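Local coordinates for tetratricopeptide TPR_2 repeat protein (Thermobaculum terrenum, PDB 5DJS) that is a tetratricopeptide-repeat protein of the glycosyl transferase family 41 kind, with a GT-B-like fold and UDP bound in the model, at residues L224-R234 with R252-P260; D239-L248 with V263-T274. The protein carries 1 engineered substitution. All blocks are in the same frame, centred on the assembly; numbering follows the deposited sequence.

Contact 1: L224-R234 with R252-P260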
loop_
_atom_site.group_PDB
_atom_site.type_symbol
_atom_site.label_atom_id
_atom_site.label_comp_id
_atom_site.label_asym_id
_atom_site.label_seq_id
_atom_site.Cartn_x
_atom_site.Cartn_y
_atom_site.Cartn_z
ATOM N N LEU A 224 -19.200 -12.974 -0.006
ATOM C CA LEU A 224 -19.079 -14.338 0.531
ATOM C C LEU A 224 -18.415 -14.333 1.906
ATOM O O LEU A 224 -17.626 -13.437 2.202
ATOM C CB LEU A 224 -18.273 -15.227 -0.423
ATOM C CG LEU A 224 -18.685 -15.266 -1.900
ATOM C CD1 LEU A 224 -17.775 -16.226 -2.645
ATOM C CD2 LEU A 224 -20.141 -15.652 -2.110
ATOM N N THR A 225 -18.739 -15.329 2.738
ATOM C CA THR A 225 -18.031 -15.534 4.017
ATOM C C THR A 225 -16.683 -16.192 3.722
ATOM O O THR A 225 -16.445 -16.683 2.610
ATOM C CB THR A 225 -18.820 -16.391 5.057
ATOM O OG1 THR A 225 -18.813 -17.776 4.691
ATOM C CG2 THR A 225 -20.267 -15.900 5.228
ATOM N N ASP A 226 -15.793 -16.190 4.705
ATOM C CA ASP A 226 -14.488 -16.829 4.523
ATOM C C ASP A 226 -14.613 -18.327 4.310
ATOM O O ASP A 226 -13.821 -18.898 3.574
ATOM C CB ASP A 226 -13.562 -16.534 5.698
ATOM C CG ASP A 226 -13.105 -15.089 5.726
ATOM O OD1 ASP A 226 -12.872 -14.515 4.644
ATOM O OD2 ASP A 226 -12.974 -14.525 6.831
ATOM N N ALA A 227 -15.603 -18.959 4.948
ATOM C CA ALA A 227 -15.889 -20.384 4.720
ATOM C C ALA A 227 -16.390 -20.635 3.285
ATOM O O ALA A 227 -15.935 -21.568 2.632
ATOM C CB ALA A 227 -16.893 -20.908 5.747
ATOM N N GLU A 228 -17.329 -19.804 2.820
ATOM C CA GLU A 228 -17.826 -19.839 1.430
ATOM C C GLU A 228 -16.711 -19.647 0.394
ATOM O O GLU A 228 -16.709 -20.298 -0.650
ATOM C CB GLU A 228 -18.909 -18.767 1.202
ATOM C CG GLU A 228 -20.251 -19.071 1.852
ATOM C CD GLU A 228 -21.267 -17.950 1.685
ATOM O OE1 GLU A 228 -20.882 -16.766 1.677
ATOM O OE2 GLU A 228 -22.469 -18.248 1.580
ATOM N N LEU A 229 -15.775 -18.740 0.673
ATOM C CA LEU A 229 -14.652 -18.519 -0.230
ATOM C C LEU A 229 -13.730 -19.725 -0.274
ATOM O O LEU A 229 -13.228 -20.072 -1.341
ATOM C CB LEU A 229 -13.847 -17.281 0.162
ATOM C CG LEU A 229 -12.618 -16.980 -0.718
ATOM C CD1 LEU A 229 -13.018 -16.765 -2.167
ATOM C CD2 LEU A 229 -11.889 -15.768 -0.179
ATOM N N CYS A 230 -13.496 -20.346 0.878
ATOM C CA CYS A 230 -12.664 -21.552 0.939
ATOM C C CYS A 230 -13.212 -22.705 0.102
ATOM O O CYS A 230 -12.461 -23.337 -0.639
ATOM C CB CYS A 230 -12.450 -22.006 2.380
ATOM S SG CYS A 230 -11.258 -20.955 3.227
ATOM N N GLU A 231 -14.513 -22.972 0.211
ATOM C CA GLU A 231 -15.124 -24.045 -0.570
ATOM C C GLU A 231 -15.160 -23.674 -2.071
ATOM O O GLU A 231 -15.095 -24.556 -2.921
ATOM C CB GLU A 231 -16.499 -24.462 0.009
ATOM C CG GLU A 231 -17.676 -23.543 -0.318
ATOM C CD GLU A 231 -18.878 -23.700 0.619
ATOM O OE1 GLU A 231 -18.753 -24.340 1.695
ATOM O OE2 GLU A 231 -19.956 -23.155 0.278
ATOM N N LEU A 232 -15.217 -22.376 -2.383
ATOM C CA LEU A 232 -15.052 -21.886 -3.768
ATOM C C LEU A 232 -13.633 -22.100 -4.327
ATOM O O LEU A 232 -13.478 -22.514 -5.470
ATOM C CB LEU A 232 -15.440 -20.399 -3.877
ATOM C CG LEU A 232 -15.195 -19.667 -5.213
ATOM C CD1 LEU A 232 -15.902 -20.354 -6.376
ATOM C CD2 LEU A 232 -15.642 -18.216 -5.107
ATOM N N VAL A 233 -12.615 -21.790 -3.531
ATOM C CA VAL A 233 -11.213 -21.979 -3.939
ATOM C C VAL A 233 -10.890 -23.461 -4.109
ATOM O O VAL A 233 -10.222 -23.843 -5.069
ATOM C CB VAL A 233 -10.229 -21.325 -2.932
ATOM C CG1 VAL A 233 -8.781 -21.716 -3.216
ATOM C CG2 VAL A 233 -10.360 -19.806 -2.974
ATOM N N ARG A 234 -11.348 -24.275 -3.162
ATOM C CA ARG A 234 -11.203 -25.730 -3.249
ATOM C C ARG A 234 -11.885 -26.319 -4.489
ATOM O O ARG A 234 -11.321 -27.200 -5.137
ATOM C CB ARG A 234 -11.759 -26.414 -1.998
ATOM C CG ARG A 234 -10.835 -26.368 -0.796
ATOM C CD ARG A 234 -11.283 -27.356 0.267
ATOM N NE ARG A 234 -10.561 -27.159 1.525
ATOM C CZ ARG A 234 -10.940 -26.360 2.529
ATOM N NH1 ARG A 234 -12.067 -25.638 2.478
ATOM N NH2 ARG A 234 -10.173 -26.281 3.616
ATOM N N ARG A 252 -8.092 -11.139 2.577
ATOM C CA ARG A 252 -8.960 -12.264 2.864
ATOM C C ARG A 252 -8.145 -13.388 3.507
ATOM O O ARG A 252 -8.215 -14.544 3.102
ATOM C CB ARG A 252 -9.645 -12.691 1.556
ATOM C CG ARG A 252 -11.101 -13.092 1.675
ATOM C CD ARG A 252 -11.931 -12.044 2.396
ATOM N NE ARG A 252 -13.231 -11.863 1.777
ATOM C CZ ARG A 252 -14.273 -12.673 1.888
ATOM N NH1 ARG A 252 -14.216 -13.785 2.603
ATOM N NH2 ARG A 252 -15.390 -12.343 1.255
ATOM N N LEU A 253 -7.420 -13.026 4.558
ATOM C CA LEU A 253 -6.396 -13.865 5.157
ATOM C C LEU A 253 -6.973 -14.946 6.045
ATOM O O LEU A 253 -6.280 -15.903 6.366
ATOM C CB LEU A 253 -5.419 -13.023 5.980
ATOM C CG LEU A 253 -4.464 -12.118 5.196
ATOM C CD1 LEU A 253 -3.866 -11.048 6.104
ATOM C CD2 LEU A 253 -3.359 -12.926 4.533
ATOM N N PHE A 254 -8.222 -14.796 6.472
ATOM C CA PHE A 254 -8.876 -15.866 7.238
ATOM C C PHE A 254 -9.357 -16.997 6.321
ATOM O O PHE A 254 -9.501 -18.126 6.763
ATOM C CB PHE A 254 -10.021 -15.309 8.077
ATOM C CG PHE A 254 -9.608 -14.172 8.949
ATOM C CD1 PHE A 254 -8.578 -14.335 9.872
ATOM C CD2 PHE A 254 -10.216 -12.927 8.833
ATOM C CE1 PHE A 254 -8.178 -13.284 10.680
ATOM C CE2 PHE A 254 -9.819 -11.873 9.639
ATOM C CZ PHE A 254 -8.801 -12.050 10.564
ATOM N N ALA A 255 -9.605 -16.694 5.054
ATOM C CA ALA A 255 -9.743 -17.735 4.053
ATOM C C ALA A 255 -8.392 -18.457 3.861
ATOM O O ALA A 255 -8.338 -19.687 3.890
ATOM C CB ALA A 255 -10.263 -17.157 2.743
ATOM N N PHE A 256 -7.308 -17.691 3.713
ATOM C CA PHE A 256 -5.940 -18.264 3.658
ATOM C C PHE A 256 -5.608 -19.071 4.904
ATOM O O PHE A 256 -4.892 -20.055 4.835
ATOM C CB PHE A 256 -4.860 -17.178 3.498
ATOM C CG PHE A 256 -4.687 -16.690 2.087
ATOM C CD1 PHE A 256 -5.590 -15.782 1.532
ATOM C CD2 PHE A 256 -3.629 -17.136 1.313
ATOM C CE1 PHE A 256 -5.444 -15.330 0.239
ATOM C CE2 PHE A 256 -3.475 -16.688 0.012
ATOM C CZ PHE A 256 -4.383 -15.781 -0.522
ATOM N N ALA A 257 -6.117 -18.632 6.046
ATOM C CA ALA A 257 -5.840 -19.276 7.319
ATOM C C ALA A 257 -6.226 -20.752 7.328
ATOM O O ALA A 257 -5.576 -21.541 7.997
ATOM C CB ALA A 257 -6.547 -18.534 8.447
ATOM N N ARG A 258 -7.263 -21.112 6.567
ATOM C CA ARG A 258 -7.761 -22.496 6.496
ATOM C C ARG A 258 -6.992 -23.436 5.548
ATOM O O ARG A 258 -7.304 -24.623 5.496
ATOM C CB ARG A 258 -9.251 -22.486 6.138
ATOM C CG ARG A 258 -10.152 -22.414 7.354
ATOM C CD ARG A 258 -11.535 -21.890 7.004
ATOM N NE ARG A 258 -11.637 -20.484 7.386
ATOM C CZ ARG A 258 -12.599 -19.938 8.132
ATOM N NH1 ARG A 258 -13.632 -20.655 8.587
ATOM N NH2 ARG A 258 -12.537 -18.634 8.410
ATOM N N ARG A 259 -5.979 -22.919 4.844
ATOM C CA ARG A 259 -5.235 -23.657 3.806
ATOM C C ARG A 259 -6.111 -24.269 2.702
ATOM O O ARG A 259 -6.039 -25.469 2.466
ATOM C CB ARG A 259 -4.332 -24.747 4.419
ATOM C CG ARG A 259 -3.160 -24.198 5.193
ATOM C CD ARG A 259 -1.989 -25.153 5.201
ATOM N NE ARG A 259 -0.729 -24.413 5.296
ATOM C CZ ARG A 259 0.104 -24.403 6.339
ATOM N NH1 ARG A 259 -0.134 -25.107 7.446
ATOM N NH2 ARG A 259 1.219 -23.678 6.266
ATOM N N PRO A 260 -6.925 -23.449 2.006
ATOM C CA PRO A 260 -7.708 -23.985 0.876
ATOM C C PRO A 260 -6.855 -24.436 -0.314
ATOM O O PRO A 260 -7.336 -25.203 -1.160
ATOM C CB PRO A 260 -8.617 -22.811 0.487
ATOM C CG PRO A 260 -7.918 -21.606 1.012
ATOM C CD PRO A 260 -7.284 -22.053 2.289
#
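Two neighbouring helices on the parallel sheet of one GT-B half, 226-236 and 253-257, are joined where R252, at the N-cap position of the second, grips the start of the first. Its NH2 donates to the backbone O of L224 at 2.7 Å, and NH1 makes a salt bridge with OD1 of D226 at 2.6 Å. D226 OD1 is met from above its carboxylate plane, which stands 66° from that of the guanidinium. Bends at chi2 and chi3 turn the R252 chain back to this helix start, while L229 CD2 lies over one guanidinium face and 3.3 Å from R252 CG. The same first turn is closed by a capping box between T225 and E228. R258 passes its NH2 within 3.6 Å of D226 CB, its NE hydrogen-bonded to the backbone O of F254, which lies in the guanidinium plane. Further along, the sulfur of C230 sits 4.0 Å from A255 CB, and V233 CG1 meets P260 CB at 3.9 Å. The axes of segments 226-234 and 253-257 approach to 8.7 Å and cross at -59°. On the sheet side V233 and F256 reach L241 of strand 240-243, and F256 and R252 touch V168 of strand 163-169. L253 and F254 touch W139 and Y143 of helix 129-143.

Contact 2: D239-L248 with V263-T274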
loop_
_atom_site.group_PDB
_atom_site.type_symbol
_atom_site.label_atom_id
_atom_site.label_comp_id
_atom_site.label_asym_id
_atom_site.label_seq_id
_atom_site.Cartn_x
_atom_site.Cartn_y
_atom_site.Cartn_z
ATOM N N ASP A 239 -4.073 -24.319 -7.038
ATOM C CA ASP A 239 -2.809 -24.904 -6.546
ATOM C C ASP A 239 -1.962 -23.894 -5.794
ATOM O O ASP A 239 -1.303 -24.239 -4.815
ATOM C CB ASP A 239 -1.998 -25.453 -7.716
ATOM C CG ASP A 239 -2.756 -26.509 -8.485
ATOM O OD1 ASP A 239 -2.945 -27.623 -7.946
ATOM O OD2 ASP A 239 -3.183 -26.223 -9.620
ATOM N N ILE A 240 -1.957 -22.658 -6.291
ATOM C CA ILE A 240 -1.198 -21.566 -5.702
ATOM C C ILE A 240 -2.154 -20.401 -5.506
ATOM O O ILE A 240 -2.685 -19.870 -6.483
ATOM C CB ILE A 240 -0.020 -21.164 -6.610
ATOM C CG1 ILE A 240 0.921 -22.363 -6.792
ATOM C CG2 ILE A 240 0.733 -19.977 -6.015
ATOM C CD1 ILE A 240 2.073 -22.154 -7.746
ATOM N N LEU A 241 -2.391 -20.023 -4.252
ATOM C CA LEU A 241 -3.263 -18.889 -3.942
ATOM C C LEU A 241 -2.370 -17.760 -3.486
ATOM O O LEU A 241 -1.479 -17.977 -2.659
ATOM C CB LEU A 241 -4.267 -19.255 -2.860
ATOM C CG LEU A 241 -5.482 -18.333 -2.728
ATOM C CD1 LEU A 241 -6.431 -18.462 -3.906
ATOM C CD2 LEU A 241 -6.222 -18.645 -1.428
ATOM N N VAL A 242 -2.596 -16.566 -4.037
ATOM C CA VAL A 242 -1.728 -15.414 -3.792
ATOM C C VAL A 242 -2.503 -14.280 -3.133
ATOM O O VAL A 242 -3.525 -13.813 -3.654
ATOM C CB VAL A 242 -1.058 -14.894 -5.082
ATOM C CG1 VAL A 242 0.031 -13.878 -4.752
ATOM C CG2 VAL A 242 -0.445 -16.047 -5.870
ATOM N N ASP A 243 -2.006 -13.871 -1.966
ATOM C CA ASP A 243 -2.509 -12.705 -1.243
ATOM C C ASP A 243 -1.836 -11.469 -1.806
ATOM O O ASP A 243 -0.653 -11.239 -1.563
ATOM C CB ASP A 243 -2.186 -12.809 0.247
ATOM C CG ASP A 243 -2.390 -11.496 0.980
ATOM O OD1 ASP A 243 -3.442 -10.839 0.745
ATOM O OD2 ASP A 243 -1.489 -11.129 1.775
ATOM N N LEU A 244 -2.603 -10.684 -2.538
ATOM C CA LEU A 244 -2.124 -9.431 -3.092
ATOM C C LEU A 244 -2.332 -8.240 -2.163
ATOM O O LEU A 244 -1.634 -7.243 -2.319
ATOM C CB LEU A 244 -2.809 -9.152 -4.437
ATOM C CG LEU A 244 -2.096 -9.472 -5.759
ATOM C CD1 LEU A 244 -1.078 -10.595 -5.692
ATOM C CD2 LEU A 244 -3.163 -9.778 -6.796
ATOM N N SER A 245 -3.276 -8.328 -1.224
ATOM C CA SER A 245 -3.644 -7.176 -0.391
ATOM C C SER A 245 -2.804 -6.972 0.865
ATOM O O SER A 245 -2.456 -5.835 1.182
ATOM C CB SER A 245 -5.127 -7.217 -0.015
ATOM O OG SER A 245 -5.936 -6.911 -1.146
ATOM N N TRP A 246 -2.518 -8.062 1.585
ATOM C CA TRP A 246 -1.791 -8.035 2.883
ATOM C C TRP A 246 -2.618 -7.214 3.896
ATOM O O TRP A 246 -3.765 -6.804 3.631
ATOM C CB TRP A 246 -0.331 -7.540 2.686
ATOM C CG TRP A 246 0.644 -7.605 3.869
ATOM C CD1 TRP A 246 1.382 -8.669 4.297
ATOM C CD2 TRP A 246 1.016 -6.503 4.711
ATOM N NE1 TRP A 246 2.157 -8.303 5.385
ATOM C CE2 TRP A 246 1.943 -6.977 5.658
ATOM C CE3 TRP A 246 0.613 -5.173 4.779
ATOM C CZ2 TRP A 246 2.492 -6.140 6.657
ATOM C CZ3 TRP A 246 1.148 -4.345 5.762
ATOM C CH2 TRP A 246 2.077 -4.827 6.682
ATOM N N HIS A 247 -2.069 -7.030 5.079
ATOM C CA HIS A 247 -2.640 -6.147 6.074
ATOM C C HIS A 247 -3.015 -4.716 5.640
ATOM O O HIS A 247 -3.860 -4.113 6.283
ATOM C CB HIS A 247 -1.703 -6.088 7.272
ATOM C CG HIS A 247 -1.684 -7.347 8.075
ATOM N ND1 HIS A 247 -0.719 -8.314 7.921
ATOM C CD2 HIS A 247 -2.510 -7.790 9.045
ATOM C CE1 HIS A 247 -0.951 -9.298 8.768
ATOM N NE2 HIS A 247 -2.031 -9.002 9.464
ATOM N N LEU A 248 -2.449 -4.209 4.537
ATOM C CA LEU A 248 -2.672 -2.835 4.080
ATOM C C LEU A 248 -3.995 -2.688 3.354
ATOM O O LEU A 248 -4.434 -1.572 3.142
ATOM C CB LEU A 248 -1.593 -2.382 3.084
ATOM C CG LEU A 248 -0.159 -2.130 3.529
ATOM C CD1 LEU A 248 0.803 -2.038 2.355
ATOM C CD2 LEU A 248 -0.067 -0.909 4.422
ATOM N N VAL A 263 -0.228 -24.393 -1.768
ATOM C CA VAL A 263 0.810 -23.368 -1.840
ATOM C C VAL A 263 0.137 -22.012 -1.671
ATOM O O VAL A 263 -0.716 -21.629 -2.471
ATOM C CB VAL A 263 1.572 -23.432 -3.179
ATOM C CG1 VAL A 263 2.564 -22.288 -3.290
ATOM C CG2 VAL A 263 2.291 -24.770 -3.320
ATOM N N GLN A 264 0.522 -21.293 -0.625
ATOM C CA GLN A 264 -0.072 -19.998 -0.332
ATOM C C GLN A 264 1.020 -18.949 -0.154
ATOM O O GLN A 264 1.964 -19.143 0.634
ATOM C CB GLN A 264 -0.969 -20.109 0.894
ATOM C CG GLN A 264 -2.106 -21.096 0.675
ATOM C CD GLN A 264 -3.230 -20.962 1.675
ATOM O OE1 GLN A 264 -4.399 -20.968 1.294
ATOM N NE2 GLN A 264 -2.892 -20.843 2.960
ATOM N N VAL A 265 0.858 -17.848 -0.894
ATOM C CA VAL A 265 1.903 -16.851 -1.135
ATOM C C VAL A 265 1.376 -15.443 -0.878
ATOM O O VAL A 265 0.257 -15.103 -1.292
ATOM C CB VAL A 265 2.344 -16.888 -2.615
ATOM C CG1 VAL A 265 3.417 -15.848 -2.900
ATOM C CG2 VAL A 265 2.836 -18.268 -3.012
ATOM N N THR A 266 2.189 -14.611 -0.227
ATOM C CA THR A 266 1.887 -13.168 -0.115
ATOM C C THR A 266 2.917 -12.383 -0.949
ATOM O O THR A 266 4.121 -12.632 -0.857
ATOM C CB THR A 266 1.787 -12.698 1.366
ATOM O OG1 THR A 266 1.150 -11.415 1.425
ATOM C CG2 THR A 266 3.150 -12.643 2.077
ATOM N N TRP A 267 2.430 -11.465 -1.778
ATOM C CA TRP A 267 3.272 -10.749 -2.742
ATOM C C TRP A 267 2.638 -9.405 -3.139
ATOM O O TRP A 267 1.399 -9.279 -3.160
ATOM C CB TRP A 267 3.497 -11.611 -4.001
ATOM C CG TRP A 267 4.128 -10.851 -5.147
ATOM C CD1 TRP A 267 5.413 -10.393 -5.220
ATOM C CD2 TRP A 267 3.493 -10.449 -6.364
ATOM N NE1 TRP A 267 5.618 -9.733 -6.407
ATOM C CE2 TRP A 267 4.456 -9.754 -7.129
ATOM C CE3 TRP A 267 2.208 -10.617 -6.890
ATOM C CZ2 TRP A 267 4.171 -9.219 -8.381
ATOM C CZ3 TRP A 267 1.918 -10.082 -8.144
ATOM C CH2 TRP A 267 2.898 -9.391 -8.874
ATOM N N LEU A 268 3.499 -8.418 -3.424
ATOM C CA LEU A 268 3.132 -7.119 -4.017
ATOM C C LEU A 268 2.878 -6.018 -2.989
ATOM O O LEU A 268 3.531 -4.991 -3.027
ATOM C CB LEU A 268 1.957 -7.239 -5.000
ATOM C CG LEU A 268 1.627 -6.037 -5.871
ATOM C CD1 LEU A 268 2.633 -5.931 -6.982
ATOM C CD2 LEU A 268 0.260 -6.196 -6.491
ATOM N N ALA A 269 1.944 -6.243 -2.075
ATOM C CA ALA A 269 1.587 -5.260 -1.051
ATOM C C ALA A 269 2.370 -5.472 0.236
ATOM O O ALA A 269 2.550 -4.535 1.015
ATOM C CB ALA A 269 0.087 -5.315 -0.768
ATOM N N ALA A 270 2.830 -6.699 0.463
ATOM C CA ALA A 270 3.518 -7.042 1.688
ATOM C C ALA A 270 4.745 -6.174 1.854
ATOM O O ALA A 270 5.527 -6.025 0.924
ATOM C CB ALA A 270 3.902 -8.512 1.687
ATOM N N ILE A 271 4.844 -5.553 3.026
ATOM C CA ILE A 271 6.062 -4.879 3.518
ATOM C C ILE A 271 6.666 -5.575 4.739
ATOM O O ILE A 271 7.708 -5.156 5.249
ATOM C CB ILE A 271 5.789 -3.401 3.889
ATOM C CG1 ILE A 271 4.652 -3.291 4.914
ATOM C CG2 ILE A 271 5.462 -2.592 2.636
ATOM C CD1 ILE A 271 4.642 -1.990 5.674
ATOM N N ASN A 272 5.993 -6.611 5.227
ATOM C CA ASN A 272 6.476 -7.407 6.353
ATOM C C ASN A 272 5.657 -8.712 6.407
ATOM O O ASN A 272 4.745 -8.924 5.592
ATOM C CB ASN A 272 6.334 -6.581 7.661
ATOM C CG ASN A 272 7.319 -6.960 8.788
ATOM O OD1 ASN A 272 7.233 -6.378 9.846
ATOM N ND2 ASN A 272 8.244 -7.883 8.575
ATOM N N THR A 273 5.975 -9.584 7.354
ATOM C CA THR A 273 5.266 -10.836 7.518
ATOM C C THR A 273 3.792 -10.617 7.789
ATOM O O THR A 273 3.405 -9.597 8.374
ATOM C CB THR A 273 5.885 -11.684 8.657
ATOM O OG1 THR A 273 5.342 -13.011 8.613
ATOM C CG2 THR A 273 5.659 -11.048 10.058
ATOM N N THR A 274 2.978 -11.571 7.344
ATOM C CA THR A 274 1.586 -11.678 7.774
ATOM C C THR A 274 1.480 -12.153 9.229
ATOM O O THR A 274 0.450 -11.944 9.876
ATOM C CB THR A 274 0.806 -12.692 6.923
ATOM O OG1 THR A 274 1.489 -13.963 6.936
ATOM C CG2 THR A 274 0.648 -12.184 5.487
#
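The indole of W246 is sandwiched: A270 CA lies over one face, 3.8 Å from the centroid of the five-membered ring in a CH-pi contact, and H247 CB covers the opposite face. T266 OG1 and T273 O stand at its edge, near the ring plane. NE1 makes two weak hydrogen bonds, to the backbone O of N272 at 2.7 Å and to that of T273, while on the six-membered ring CH2 touches I271 CG1 at 3.5 Å. A chi1 of -172°, with CG anti to the backbone N, directs the indole across the 269-274 loop. The imidazole of H247 brings CE1 up to T274 O, which lies near its plane. L268 CB lies over one face of W267 and V242 CG1 at its edge, and L244 CD1 comes obliquely to its CE3 at 3.5 Å.

D243 ties the strand ends to these loops. Its OD2 accepts the T266 hydroxyl at 2.7 Å, on the anti side and 30° out of the carboxylate plane, while OD1 takes the backbone N of W246 on the syn side at 3.0 Å, an Asx motif; weak bonds run from S245 N to OD1 and from W246 N to OD2. Between the strands, parallel bridges pair I240 with V263 through D243 with T266, and five backbone bonds run from V263 N–D239 O to W267 N–D243 O. I240 CG1 lies beside V263 CB at 3.8 Å.

The strands are neighbours inside the six-stranded parallel sheet, with 163-169 beyond 240-243 and 281-285 beyond 263-266. Helix 479-521 packs on I240, V242 and V265; helix 176-187 meets L244, W267 and L268; helix 111-120 meets H247 and L248.

Contacts 1 and 2 lie about 14 Å apart, centre to centre, and the chain visits them in turn: helix 226-236, strand 240-243, helix 253-257, strand 263-266. Contact 2 pairs the two strands of a beta-alpha-beta unit; contact 1 packs that unit's connecting helix against the helix preceding its first strand. F256 joins the two, its ring atom CZ 3.5 Å from L241 CD2 and its backbone O 2.9 Å from Q264 NE2, a probable hydrogen bond. Contact 2 forms part of the parallel sheet of one GT-B half, and contact 1 part of the helix layer that packs on it. The loop after strand 240-243 brings the L248 side chain to about 8 Å from the bound UDP, without lining its pocket.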